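Local coordinates for core protein VP7 (PDB 1BVP) that forms the trimeric capsomers of the bluetongue virus inner capsid, 260 of which assemble on a scaffold of VP3, at residues G139-R144 with S162-A167; G155-Q160 with Q244-F249; R189-F194 with N240-I245; A206-S211 with V233-Q238. One frame throughout, in Å; residues are numbered along the deposited sequence.

Overall arrangement
Reading from the N terminus, loop 139-144 comes first, and interaction 1 closes a short excursion from it to 162-167, where strand 158-163 ends. Interaction 2 starts inside that excursion, at 155-160, and finishes far along the chain at 244-249, so the two cross. Interaction 3 runs from 189-194 to 240-245 and shares Gln-244 and Ile-245 with interaction 2; strand 241-252 is thereby paired with 158-163 and 183-195 in one antiparallel sheet. Interaction 4 (206-211 with 233-238) is nested within the loops closed by interactions 2 and 3. It belongs to a second, four-stranded sheet, which meets the first through contacts such as Val-208 on Val-243.

Interaction 1: residues G139-R144 with S162-A167; sequences GRWFMR and SLNAGA
At the end of strand 158-163, in the jelly-roll beta-sandwich domain of VP7, Ser-162 sits between Trp-141 and the backbone of Phe-142 in the loop that precedes strand 149-155. Its hydroxyl donates to the carbonyl: Ser-162 OG lies 3.1 Å from Phe-142 O, approaching 48° above the carbonyl plane. The methylene of the same serine works in another direction. Ser-162 CB stands 3.7 Å from the centroid of the Trp-141 six-membered ring and 13° off the ring normal, a CH-pi contact over the indole face. With CG of Trp-141 anti to the backbone N (chi1 176°), the indole reaches along the departing strand, and its rim meets backbone: Trp-141 CH2 is 3.3 Å from Leu-163 O, which lies in the ring plane. The amide of Asn-164 continues this edge contact, OD1 being 3.7 Å from Trp-141 CZ2. Beyond the strand the chain reverses in a type II beta turn from Asn-164 to Ala-167, closed by a 3.0 Å bond from Ala-167 N to Asn-164 O, with Gly-166 supplying the positive phi of the third position. Met-143 bends at both chi2 and chi3, which sets its methyl against the strand end: CE is 3.6 Å from Ser-162 O and 3.8 Å from Asn-164 OD1. Phe-194 and Asn-240 also pack on the indole, joining this loop to strand 183-195 and to the residue just before strand 241-252. On the subunit interface, Arg-140 NH1 is hydrogen-bonded to Ser-201 OG and Gly-199 O of the second subunit.

Interaction 2: residues G155-Q160 with Q244-F249; sequences GPDMIQ and QIQVVF
Ile-159 O receives two donors from the facing strand: Ile-245 N at 2.8 Å, with a nearly straight N-H...O angle of 171°, and the weaker CA-H of Gln-244, whose CA is 3.4 Å from that oxygen. The return bond, from Ile-159 N to Ile-245 O at 3.0 Å, makes these isoleucines a hydrogen-bonded antiparallel pair. One further bond, Val-247 N to Asp-157 O at 2.9 Å, extends the pairing into the turn that joins strands 149-155 and 158-163. Met-158 with Gln-246 and Gln-160 with Gln-244 are the non-hydrogen-bonded pairs, and the axes of strands 158-160 and 244-249 lie 165° apart. Strand 241-252 is thus enclosed in an antiparallel sheet, since its other side pairs with strand 183-195. On one face Ile-159 and Ile-245 lie side by side and point the same way, CG1 of Ile-159 being 3.7 Å from CB of Ile-245; Phe-129, Phe-175 and Trp-188 pack around them. The other face carries the glutamines. Met-158 shares this face with them, though the modelled place of its methyl is doubtful. Gln-246, extended beyond CG, uses OE1 to accept from Arg-189 NH2, while Gln-160 OE1 accepts from Gly-139 N and Gln-160 NE2 donates to Gln-137 O. Pro-156 of the third subunit packs on Gln-246.

Interaction 3: residues R189-F194 with N240-I245; sequences RRIENF and NAMVQI
Arg-189 and Gln-244 form a hydrogen-bonded antiparallel pair, Arg-189 N to Gln-244 O and Gln-244 N to Arg-189 O both at 2.8 Å, and Ile-191 N adds a 2.9 Å bond to Met-242 O. The short strand axes stand 137° apart, an oblique antiparallel pairing. The chain then turns a corner at Glu-192 and Asn-193. Beyond it Phe-194, its CG between the backbone N and the carbonyl carbon (chi1 59°), sets a ring face against Met-242. CG of Met-242 lies 4.0 Å from the centroid of the Phe-194 ring, 12° off its normal, and SD lies obliquely at the same distance, a Met-aromatic contact. Phe-194 CZ is 3.8 Å from Asn-240 O, which meets the ring edge in plane. Ile-191 packs on the near end of the methionine, CD1 to Met-242 CB 3.8 Å. Here the sheet extends past one chain: Arg-190, Ile-191 and Asn-193 pair in parallel with a strand of the third subunit, so the corner lies on the trimer interface. The Arg-189 side chain, extended from CG to NE, crosses that of Gln-244 obliquely, CB to Gln-244 CG 3.9 Å, and its guanidinium serves that interface, NH2 bonding to Leu-130 O and NE to Thr-132 OG1 of the third subunit. Arg-190 NH1 forms a salt bridge with Glu-134 of the third subunit and a second with Glu-192 OE1 of its own segment, where the hydrogen bond is weak.

Interaction 4: residues A206-S211 with V233-Q238; sequences AGVTVS and VHNPTQ
Thr-209 and His-234 are joined by two backbone bonds, Thr-209 N to His-234 O and His-234 N to Thr-209 O, both at 2.9 Å. Their side chains run side by side. OG1 of Thr-209, placed between its own backbone N and carbonyl carbon (chi1 67°), sits 3.5 Å from His-234 CB and at the edge of the His-234 ring, near its plane. Val-233 and Val-210 share the opposite face. CG1 of Val-233 touches two valines, at 4.3 Å from both Val-210 CG2 and Val-208 CG1, the latter joining from the chain that leads into strand 209-212. The pair belongs to a four-stranded antiparallel sheet of the jelly-roll beta sandwich, in which 231-234 is also bonded to 168-170 and 209-212 to 215-217. These valines pack against the other sheet of the domain: Val-208 touches Ala-241 and Val-243, and Val-233 touches Leu-163. Past the strand ends Pro-236 lies beside the carbonyl of Gly-207, whose phi of 131° turns the chain there. Farther out, ND2 of Asn-235 bonds to Gln-239 O and Asn-164 O, and His-234 ND1 makes a weak bond to Ala-167 O.

Interaction 1: residues G139-R144 with S162-A167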
loop_
_atom_site.group_PDB
_atom_site.type_symbol
_atom_site.label_atom_id
_atom_site.label_comp_id
_atom_site.label_asym_id
_atom_site.label_seq_id
_atom_site.Cartn_x
_atom_site.Cartn_y
_atom_site.Cartn_z
ATOM N N GLY A 139 6.906 12.975 -28.878
ATOM C CA GLY A 139 6.789 12.530 -30.251
ATOM C C GLY A 139 7.052 13.543 -31.341
ATOM O O GLY A 139 6.548 13.376 -32.447
ATOM N N ARG A 140 7.739 14.632 -31.004
ATOM C CA ARG A 140 8.095 15.645 -31.974
ATOM C C ARG A 140 9.609 15.671 -31.992
ATOM O O ARG A 140 10.266 15.684 -30.950
ATOM C CB ARG A 140 7.523 17.027 -31.651
ATOM C CG ARG A 140 8.297 18.155 -32.330
ATOM C CD ARG A 140 7.598 19.483 -32.222
ATOM N NE ARG A 140 6.285 19.399 -32.847
ATOM C CZ ARG A 140 5.970 19.842 -34.062
ATOM N NH1 ARG A 140 6.872 20.443 -34.829
ATOM N NH2 ARG A 140 4.757 19.597 -34.533
ATOM N N TRP A 141 10.130 15.583 -33.205
ATOM C CA TRP A 141 11.542 15.566 -33.499
ATOM C C TRP A 141 12.265 16.779 -32.946
ATOM O O TRP A 141 11.739 17.902 -32.911
ATOM C CB TRP A 141 11.701 15.503 -35.016
ATOM C CG TRP A 141 13.112 15.564 -35.486
ATOM C CD1 TRP A 141 13.861 16.701 -35.732
ATOM C CD2 TRP A 141 13.977 14.449 -35.746
ATOM N NE1 TRP A 141 15.136 16.347 -36.119
ATOM C CE2 TRP A 141 15.237 14.978 -36.143
ATOM C CE3 TRP A 141 13.812 13.054 -35.676
ATOM C CZ2 TRP A 141 16.322 14.161 -36.469
ATOM C CZ3 TRP A 141 14.891 12.238 -35.998
ATOM C CH2 TRP A 141 16.136 12.802 -36.393
ATOM N N PHE A 142 13.477 16.544 -32.478
ATOM C CA PHE A 142 14.297 17.634 -31.957
ATOM C C PHE A 142 15.727 17.174 -31.846
ATOM O O PHE A 142 16.045 16.188 -31.162
ATOM C CB PHE A 142 13.787 18.163 -30.634
ATOM C CG PHE A 142 14.627 19.251 -30.067
ATOM C CD1 PHE A 142 15.820 18.957 -29.415
ATOM C CD2 PHE A 142 14.234 20.586 -30.197
ATOM C CE1 PHE A 142 16.626 19.985 -28.897
ATOM C CE2 PHE A 142 15.028 21.622 -29.690
ATOM C CZ PHE A 142 16.229 21.325 -29.038
ATOM N N MET A 143 16.567 17.857 -32.614
ATOM C CA MET A 143 17.979 17.553 -32.677
ATOM C C MET A 143 18.772 18.799 -32.331
ATOM O O MET A 143 18.501 19.872 -32.846
ATOM C CB MET A 143 18.325 17.084 -34.071
ATOM C CG MET A 143 19.759 16.692 -34.208
ATOM S SD MET A 143 20.062 15.044 -33.653
ATOM C CE MET A 143 18.870 14.103 -34.586
ATOM N N ARG A 144 19.684 18.661 -31.381
ATOM C CA ARG A 144 20.511 19.765 -30.945
ATOM C C ARG A 144 21.562 19.994 -32.034
ATOM O O ARG A 144 22.093 19.036 -32.615
ATOM C CB ARG A 144 21.139 19.420 -29.602
ATOM C CG ARG A 144 21.481 20.621 -28.776
ATOM C CD ARG A 144 21.495 20.237 -27.320
ATOM N NE ARG A 144 20.204 20.460 -26.663
ATOM C CZ ARG A 144 19.681 19.650 -25.738
ATOM N NH1 ARG A 144 20.326 18.533 -25.373
ATOM N NH2 ARG A 144 18.564 20.010 -25.099
ATOM N N SER A 162 15.945 11.274 -30.659
ATOM C CA SER A 162 15.821 11.484 -32.117
ATOM C C SER A 162 17.141 11.006 -32.715
ATOM O O SER A 162 18.220 11.423 -32.271
ATOM C CB SER A 162 15.693 12.967 -32.464
ATOM O OG SER A 162 14.573 13.579 -31.874
ATOM N N LEU A 163 17.073 10.129 -33.702
ATOM C CA LEU A 163 18.289 9.630 -34.353
ATOM C C LEU A 163 18.307 9.960 -35.870
ATOM O O LEU A 163 17.317 9.684 -36.589
ATOM C CB LEU A 163 18.371 8.091 -34.248
ATOM C CG LEU A 163 18.488 7.178 -33.030
ATOM C CD1 LEU A 163 19.817 7.379 -32.361
ATOM C CD2 LEU A 163 17.340 7.416 -32.092
ATOM N N ASN A 164 19.410 10.542 -36.356
ATOM C CA ASN A 164 19.574 10.801 -37.802
ATOM C C ASN A 164 19.783 9.422 -38.467
ATOM O O ASN A 164 20.127 8.433 -37.779
ATOM C CB ASN A 164 20.802 11.677 -38.090
ATOM C CG ASN A 164 20.497 13.168 -38.001
ATOM O OD1 ASN A 164 19.402 13.623 -38.360
ATOM N ND2 ASN A 164 21.475 13.939 -37.547
ATOM N N ALA A 165 19.550 9.333 -39.781
ATOM C CA ALA A 165 19.744 8.059 -40.476
ATOM C C ALA A 165 21.175 7.586 -40.239
ATOM O O ALA A 165 22.127 8.396 -40.247
ATOM C CB ALA A 165 19.468 8.207 -41.935
ATOM N N GLY A 166 21.306 6.299 -39.920
ATOM C CA GLY A 166 22.608 5.710 -39.645
ATOM C C GLY A 166 23.323 6.092 -38.351
ATOM O O GLY A 166 24.389 5.527 -38.074
ATOM N N ALA A 167 22.749 7.000 -37.550
ATOM C CA ALA A 167 23.370 7.463 -36.290
ATOM C C ALA A 167 23.406 6.466 -35.106
ATOM O O ALA A 167 22.646 5.481 -35.046
ATOM C CB ALA A 167 22.752 8.796 -35.849
#

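Interaction 2: residues G155-Q160 with Q244-F249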
loop_
_atom_site.group_PDB
_atom_site.type_symbol
_atom_site.label_atom_id
_atom_site.label_comp_id
_atom_site.label_asym_id
_atom_site.label_seq_id
_atom_site.Cartn_x
_atom_site.Cartn_y
_atom_site.Cartn_z
ATOM N N GLY A 155 8.377 13.679 -20.265
ATOM C CA GLY A 155 7.358 13.356 -19.279
ATOM C C GLY A 155 8.066 13.201 -17.963
ATOM O O GLY A 155 9.305 13.234 -17.925
ATOM N N PRO A 156 7.322 13.020 -16.865
ATOM C CA PRO A 156 7.906 12.863 -15.523
ATOM C C PRO A 156 8.638 11.534 -15.404
ATOM O O PRO A 156 9.511 11.388 -14.562
ATOM C CB PRO A 156 6.690 12.872 -14.613
ATOM C CG PRO A 156 5.562 13.442 -15.460
ATOM C CD PRO A 156 5.858 12.912 -16.817
ATOM N N ASP A 157 8.339 10.613 -16.317
ATOM C CA ASP A 157 8.934 9.279 -16.318
ATOM C C ASP A 157 9.405 8.867 -17.689
ATOM O O ASP A 157 9.638 7.674 -17.931
ATOM C CB ASP A 157 7.867 8.261 -15.900
ATOM C CG ASP A 157 6.682 8.195 -16.870
ATOM O OD1 ASP A 157 6.507 9.124 -17.701
ATOM O OD2 ASP A 157 5.908 7.208 -16.785
ATOM N N MET A 158 9.657 9.844 -18.550
ATOM C CA MET A 158 9.969 9.510 -19.927
ATOM C C MET A 158 10.967 10.371 -20.677
ATOM O O MET A 158 11.063 11.588 -20.454
ATOM C CB MET A 158 8.645 9.602 -20.660
ATOM C CG MET A 158 8.580 8.846 -21.892
ATOM S SD MET A 158 7.316 7.643 -21.700
ATOM C CE MET A 158 8.219 6.403 -22.325
ATOM N N ILE A 159 11.719 9.727 -21.566
ATOM C CA ILE A 159 12.631 10.449 -22.449
ATOM C C ILE A 159 12.410 9.892 -23.861
ATOM O O ILE A 159 11.871 8.770 -24.040
ATOM C CB ILE A 159 14.135 10.305 -22.090
ATOM C CG1 ILE A 159 14.659 8.932 -22.476
ATOM C CG2 ILE A 159 14.392 10.651 -20.642
ATOM C CD1 ILE A 159 16.133 8.938 -22.715
ATOM N N GLN A 160 12.765 10.696 -24.861
ATOM C CA GLN A 160 12.669 10.284 -26.279
ATOM C C GLN A 160 13.979 10.708 -26.885
ATOM O O GLN A 160 14.613 11.662 -26.401
ATOM C CB GLN A 160 11.501 10.926 -27.027
ATOM C CG GLN A 160 11.500 12.432 -26.973
ATOM C CD GLN A 160 10.163 13.023 -27.356
ATOM O OE1 GLN A 160 9.179 12.315 -27.521
ATOM N NE2 GLN A 160 10.117 14.334 -27.475
ATOM N N GLN A 244 11.243 5.952 -27.634
ATOM C CA GLN A 244 10.922 6.452 -26.281
ATOM C C GLN A 244 11.469 5.464 -25.284
ATOM O O GLN A 244 11.536 4.255 -25.557
ATOM C CB GLN A 244 9.455 6.692 -26.007
ATOM C CG GLN A 244 8.669 5.524 -25.590
ATOM C CD GLN A 244 7.253 5.931 -25.238
ATOM O OE1 GLN A 244 6.957 7.115 -25.206
ATOM N NE2 GLN A 244 6.369 4.957 -24.977
ATOM N N ILE A 245 12.008 5.999 -24.203
ATOM C CA ILE A 245 12.538 5.161 -23.133
ATOM C C ILE A 245 11.838 5.587 -21.866
ATOM O O ILE A 245 11.898 6.761 -21.461
ATOM C CB ILE A 245 14.027 5.307 -22.957
ATOM C CG1 ILE A 245 14.742 4.802 -24.215
ATOM C CG2 ILE A 245 14.454 4.505 -21.765
ATOM C CD1 ILE A 245 16.241 5.114 -24.209
ATOM N N GLN A 246 11.056 4.654 -21.336
ATOM C CA GLN A 246 10.271 4.867 -20.122
ATOM C C GLN A 246 10.905 4.290 -18.865
ATOM O O GLN A 246 11.352 3.130 -18.880
ATOM C CB GLN A 246 8.942 4.172 -20.265
ATOM C CG GLN A 246 8.030 4.436 -19.120
ATOM C CD GLN A 246 6.763 3.599 -19.186
ATOM O OE1 GLN A 246 6.540 2.853 -20.148
ATOM N NE2 GLN A 246 5.928 3.712 -18.153
ATOM N N VAL A 247 10.965 5.095 -17.798
ATOM C CA VAL A 247 11.458 4.606 -16.506
ATOM C C VAL A 247 10.183 4.144 -15.778
ATOM O O VAL A 247 9.451 4.962 -15.180
ATOM C CB VAL A 247 12.191 5.684 -15.665
ATOM C CG1 VAL A 247 12.475 5.155 -14.289
ATOM C CG2 VAL A 247 13.502 6.054 -16.313
ATOM N N VAL A 248 9.893 2.845 -15.877
ATOM C CA VAL A 248 8.701 2.300 -15.252
ATOM C C VAL A 248 8.687 2.430 -13.718
ATOM O O VAL A 248 7.637 2.691 -13.129
ATOM C CB VAL A 248 8.318 0.928 -15.821
ATOM C CG1 VAL A 248 9.492 0.241 -16.350
ATOM C CG2 VAL A 248 7.605 0.120 -14.797
ATOM N N PHE A 249 9.861 2.312 -13.095
ATOM C CA PHE A 249 10.053 2.540 -11.659
ATOM C C PHE A 249 11.516 2.363 -11.369
ATOM O O PHE A 249 12.240 1.750 -12.152
ATOM C CB PHE A 249 9.211 1.632 -10.753
ATOM C CG PHE A 249 9.600 0.190 -10.793
ATOM C CD1 PHE A 249 9.019 -0.677 -11.714
ATOM C CD2 PHE A 249 10.550 -0.311 -9.914
ATOM C CE1 PHE A 249 9.387 -2.030 -11.761
ATOM C CE2 PHE A 249 10.920 -1.663 -9.958
ATOM C CZ PHE A 249 10.338 -2.518 -10.883
#

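Interaction 3: residues R189-F194 with N240-I245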
loop_
_atom_site.group_PDB
_atom_site.type_symbol
_atom_site.label_atom_id
_atom_site.label_comp_id
_atom_site.label_asym_id
_atom_site.label_seq_id
_atom_site.Cartn_x
_atom_site.Cartn_y
_atom_site.Cartn_z
ATOM N N ARG A 189 10.562 1.854 -26.591
ATOM C CA ARG A 189 9.668 1.612 -27.710
ATOM C C ARG A 189 10.069 2.459 -28.927
ATOM O O ARG A 189 10.751 3.496 -28.808
ATOM C CB ARG A 189 8.258 1.996 -27.290
ATOM C CG ARG A 189 7.742 1.246 -26.117
ATOM C CD ARG A 189 6.385 1.753 -25.707
ATOM N NE ARG A 189 5.914 1.130 -24.463
ATOM C CZ ARG A 189 6.151 1.605 -23.232
ATOM N NH1 ARG A 189 6.849 2.719 -23.058
ATOM N NH2 ARG A 189 5.697 0.967 -22.163
ATOM N N ARG A 190 9.714 1.969 -30.104
ATOM C CA ARG A 190 9.925 2.719 -31.347
ATOM C C ARG A 190 8.727 3.671 -31.426
ATOM O O ARG A 190 7.585 3.228 -31.191
ATOM C CB ARG A 190 9.849 1.791 -32.573
ATOM C CG ARG A 190 11.178 1.247 -33.003
ATOM C CD ARG A 190 11.042 0.212 -34.100
ATOM N NE ARG A 190 10.648 -1.109 -33.602
ATOM C CZ ARG A 190 9.469 -1.667 -33.874
ATOM N NH1 ARG A 190 8.584 -1.015 -34.645
ATOM N NH2 ARG A 190 9.153 -2.845 -33.338
ATOM N N ILE A 191 8.961 4.968 -31.644
ATOM C CA ILE A 191 7.828 5.895 -31.814
ATOM C C ILE A 191 7.492 5.751 -33.312
ATOM O O ILE A 191 8.204 6.257 -34.185
ATOM C CB ILE A 191 8.183 7.351 -31.490
ATOM C CG1 ILE A 191 8.732 7.463 -30.061
ATOM C CG2 ILE A 191 6.933 8.225 -31.621
ATOM C CD1 ILE A 191 9.142 8.871 -29.667
ATOM N N GLU A 192 6.457 4.966 -33.589
ATOM C CA GLU A 192 6.024 4.625 -34.939
ATOM C C GLU A 192 5.563 5.779 -35.819
ATOM O O GLU A 192 5.695 5.686 -37.034
ATOM C CB GLU A 192 4.932 3.552 -34.851
ATOM C CG GLU A 192 4.806 2.640 -36.045
ATOM C CD GLU A 192 6.135 2.064 -36.488
ATOM O OE1 GLU A 192 7.012 1.763 -35.639
ATOM O OE2 GLU A 192 6.307 1.910 -37.716
ATOM N N ASN A 193 5.040 6.855 -35.232
ATOM C CA ASN A 193 4.556 8.004 -36.005
ATOM C C ASN A 193 4.884 9.241 -35.214
ATOM O O ASN A 193 4.339 9.414 -34.128
ATOM C CB ASN A 193 3.033 7.917 -36.156
ATOM C CG ASN A 193 2.479 8.841 -37.236
ATOM O OD1 ASN A 193 1.518 9.585 -37.009
ATOM N ND2 ASN A 193 3.006 8.717 -38.438
ATOM N N PHE A 194 5.811 10.056 -35.709
ATOM C CA PHE A 194 6.202 11.285 -35.017
ATOM C C PHE A 194 6.160 12.528 -35.914
ATOM O O PHE A 194 6.048 12.433 -37.119
ATOM C CB PHE A 194 7.596 11.143 -34.403
ATOM C CG PHE A 194 8.684 10.829 -35.402
ATOM C CD1 PHE A 194 8.867 9.529 -35.866
ATOM C CD2 PHE A 194 9.589 11.819 -35.802
ATOM C CE1 PHE A 194 9.947 9.206 -36.709
ATOM C CE2 PHE A 194 10.673 11.513 -36.642
ATOM C CZ PHE A 194 10.855 10.209 -37.092
ATOM N N ASN A 240 15.145 9.006 -40.596
ATOM C CA ASN A 240 15.176 9.459 -39.204
ATOM C C ASN A 240 14.347 8.482 -38.357
ATOM O O ASN A 240 13.361 7.875 -38.838
ATOM C CB ASN A 240 14.560 10.838 -39.027
ATOM C CG ASN A 240 15.088 11.827 -39.987
ATOM O OD1 ASN A 240 14.451 12.092 -40.993
ATOM N ND2 ASN A 240 16.251 12.380 -39.706
ATOM N N ALA A 241 14.742 8.363 -37.091
ATOM C CA ALA A 241 14.070 7.484 -36.151
ATOM C C ALA A 241 13.899 8.151 -34.797
ATOM O O ALA A 241 14.629 9.094 -34.448
ATOM C CB ALA A 241 14.862 6.192 -35.989
ATOM N N MET A 242 12.880 7.704 -34.066
ATOM C CA MET A 242 12.628 8.182 -32.705
ATOM C C MET A 242 12.320 7.011 -31.776
ATOM O O MET A 242 11.590 6.077 -32.164
ATOM C CB MET A 242 11.482 9.169 -32.667
ATOM C CG MET A 242 11.935 10.534 -32.949
ATOM S SD MET A 242 10.695 11.733 -32.589
ATOM C CE MET A 242 11.335 12.348 -30.968
ATOM N N VAL A 243 12.941 6.986 -30.599
ATOM C CA VAL A 243 12.609 5.920 -29.649
ATOM C C VAL A 243 12.219 6.553 -28.336
ATOM O O VAL A 243 12.703 7.670 -28.035
ATOM C CB VAL A 243 13.789 4.924 -29.389
ATOM C CG1 VAL A 243 14.306 4.370 -30.689
ATOM C CG2 VAL A 243 14.899 5.581 -28.617
ATOM N N GLN A 244 11.243 5.952 -27.634
ATOM C CA GLN A 244 10.922 6.452 -26.281
ATOM C C GLN A 244 11.469 5.464 -25.284
ATOM O O GLN A 244 11.536 4.255 -25.557
ATOM C CB GLN A 244 9.455 6.692 -26.007
ATOM C CG GLN A 244 8.669 5.524 -25.590
ATOM C CD GLN A 244 7.253 5.931 -25.238
ATOM O OE1 GLN A 244 6.957 7.115 -25.206
ATOM N NE2 GLN A 244 6.369 4.957 -24.977
ATOM N N ILE A 245 12.008 5.999 -24.203
ATOM C CA ILE A 245 12.538 5.161 -23.133
ATOM C C ILE A 245 11.838 5.587 -21.866
ATOM O O ILE A 245 11.898 6.761 -21.461
ATOM C CB ILE A 245 14.027 5.307 -22.957
ATOM C CG1 ILE A 245 14.742 4.802 -24.215
ATOM C CG2 ILE A 245 14.454 4.505 -21.765
ATOM C CD1 ILE A 245 16.241 5.114 -24.209
#

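Interaction 4: residues A206-S211 with V233-Q238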
loop_
_atom_site.group_PDB
_atom_site.type_symbol
_atom_site.label_atom_id
_atom_site.label_comp_id
_atom_site.label_asym_id
_atom_site.label_seq_id
_atom_site.Cartn_x
_atom_site.Cartn_y
_atom_site.Cartn_z
ATOM N N ALA A 206 11.622 -0.397 -38.712
ATOM C CA ALA A 206 12.115 -1.411 -37.779
ATOM C C ALA A 206 13.618 -1.544 -38.030
ATOM O O ALA A 206 14.089 -1.306 -39.139
ATOM C CB ALA A 206 11.419 -2.748 -38.017
ATOM N N GLY A 207 14.385 -1.882 -37.006
ATOM C CA GLY A 207 15.811 -2.037 -37.231
ATOM C C GLY A 207 16.626 -1.287 -36.215
ATOM O O GLY A 207 17.823 -1.543 -36.070
ATOM N N VAL A 208 15.981 -0.338 -35.538
ATOM C CA VAL A 208 16.629 0.456 -34.497
ATOM C C VAL A 208 16.934 -0.473 -33.337
ATOM O O VAL A 208 16.160 -1.404 -33.054
ATOM C CB VAL A 208 15.699 1.550 -33.969
ATOM C CG1 VAL A 208 16.468 2.475 -33.044
ATOM C CG2 VAL A 208 15.118 2.329 -35.116
ATOM N N THR A 209 18.059 -0.239 -32.675
ATOM C CA THR A 209 18.431 -1.061 -31.537
ATOM C C THR A 209 18.854 -0.237 -30.332
ATOM O O THR A 209 19.319 0.899 -30.465
ATOM C CB THR A 209 19.585 -2.057 -31.857
ATOM O OG1 THR A 209 20.809 -1.343 -32.100
ATOM C CG2 THR A 209 19.227 -2.928 -33.034
ATOM N N VAL A 210 18.623 -0.821 -29.157
ATOM C CA VAL A 210 19.008 -0.243 -27.867
ATOM C C VAL A 210 19.814 -1.361 -27.196
ATOM O O VAL A 210 19.461 -2.543 -27.289
ATOM C CB VAL A 210 17.776 0.126 -26.989
ATOM C CG1 VAL A 210 18.249 0.685 -25.661
ATOM C CG2 VAL A 210 16.920 1.172 -27.690
ATOM N N SER A 211 20.963 -1.018 -26.644
ATOM C CA SER A 211 21.771 -2.029 -25.996
ATOM C C SER A 211 22.237 -1.464 -24.658
ATOM O O SER A 211 22.436 -0.233 -24.509
ATOM C CB SER A 211 22.958 -2.430 -26.877
ATOM O OG SER A 211 23.969 -1.433 -26.847
ATOM N N VAL A 233 22.009 3.683 -28.236
ATOM C CA VAL A 233 20.983 3.614 -29.273
ATOM C C VAL A 233 21.644 3.647 -30.662
ATOM O O VAL A 233 22.605 4.384 -30.891
ATOM C CB VAL A 233 19.976 4.764 -29.174
ATOM C CG1 VAL A 233 18.695 4.359 -29.883
ATOM C CG2 VAL A 233 19.704 5.130 -27.711
ATOM N N HIS A 234 21.154 2.811 -31.567
ATOM C CA HIS A 234 21.687 2.725 -32.917
ATOM C C HIS A 234 20.567 2.652 -33.968
ATOM O O HIS A 234 19.674 1.790 -33.889
ATOM C CB HIS A 234 22.592 1.489 -33.030
ATOM C CG HIS A 234 23.136 1.241 -34.405
ATOM N ND1 HIS A 234 23.540 2.259 -35.249
ATOM C CD2 HIS A 234 23.341 0.084 -35.085
ATOM C CE1 HIS A 234 23.968 1.741 -36.391
ATOM N NE2 HIS A 234 23.857 0.426 -36.317
ATOM N N ASN A 235 20.606 3.592 -34.919
ATOM C CA ASN A 235 19.656 3.652 -36.038
ATOM C C ASN A 235 20.378 3.201 -37.312
ATOM O O ASN A 235 21.048 3.997 -37.951
ATOM C CB ASN A 235 19.181 5.083 -36.247
ATOM C CG ASN A 235 18.203 5.198 -37.390
ATOM O OD1 ASN A 235 17.683 4.183 -37.864
ATOM N ND2 ASN A 235 17.945 6.429 -37.845
ATOM N N PRO A 236 20.319 1.906 -37.654
ATOM C CA PRO A 236 20.996 1.422 -38.863
ATOM C C PRO A 236 20.185 1.732 -40.123
ATOM O O PRO A 236 20.588 1.435 -41.242
ATOM C CB PRO A 236 21.048 -0.081 -38.615
ATOM C CG PRO A 236 19.764 -0.336 -37.966
ATOM C CD PRO A 236 19.671 0.790 -36.949
ATOM N N THR A 237 19.008 2.283 -39.885
ATOM C CA THR A 237 18.045 2.656 -40.884
ATOM C C THR A 237 18.466 3.873 -41.714
ATOM O O THR A 237 19.327 4.686 -41.295
ATOM C CB THR A 237 16.715 2.808 -40.129
ATOM O OG1 THR A 237 15.966 1.609 -40.308
ATOM C CG2 THR A 237 15.922 4.074 -40.446
ATOM N N GLN A 238 17.906 3.960 -42.926
ATOM C CA GLN A 238 18.221 5.060 -43.844
ATOM C C GLN A 238 17.281 6.258 -43.762
ATOM O O GLN A 238 17.279 7.112 -44.632
ATOM C CB GLN A 238 18.346 4.535 -45.285
ATOM C CG GLN A 238 19.673 3.786 -45.556
ATOM C CD GLN A 238 20.922 4.572 -45.064
ATOM O OE1 GLN A 238 21.337 5.550 -45.689
ATOM N NE2 GLN A 238 21.508 4.139 -43.938
#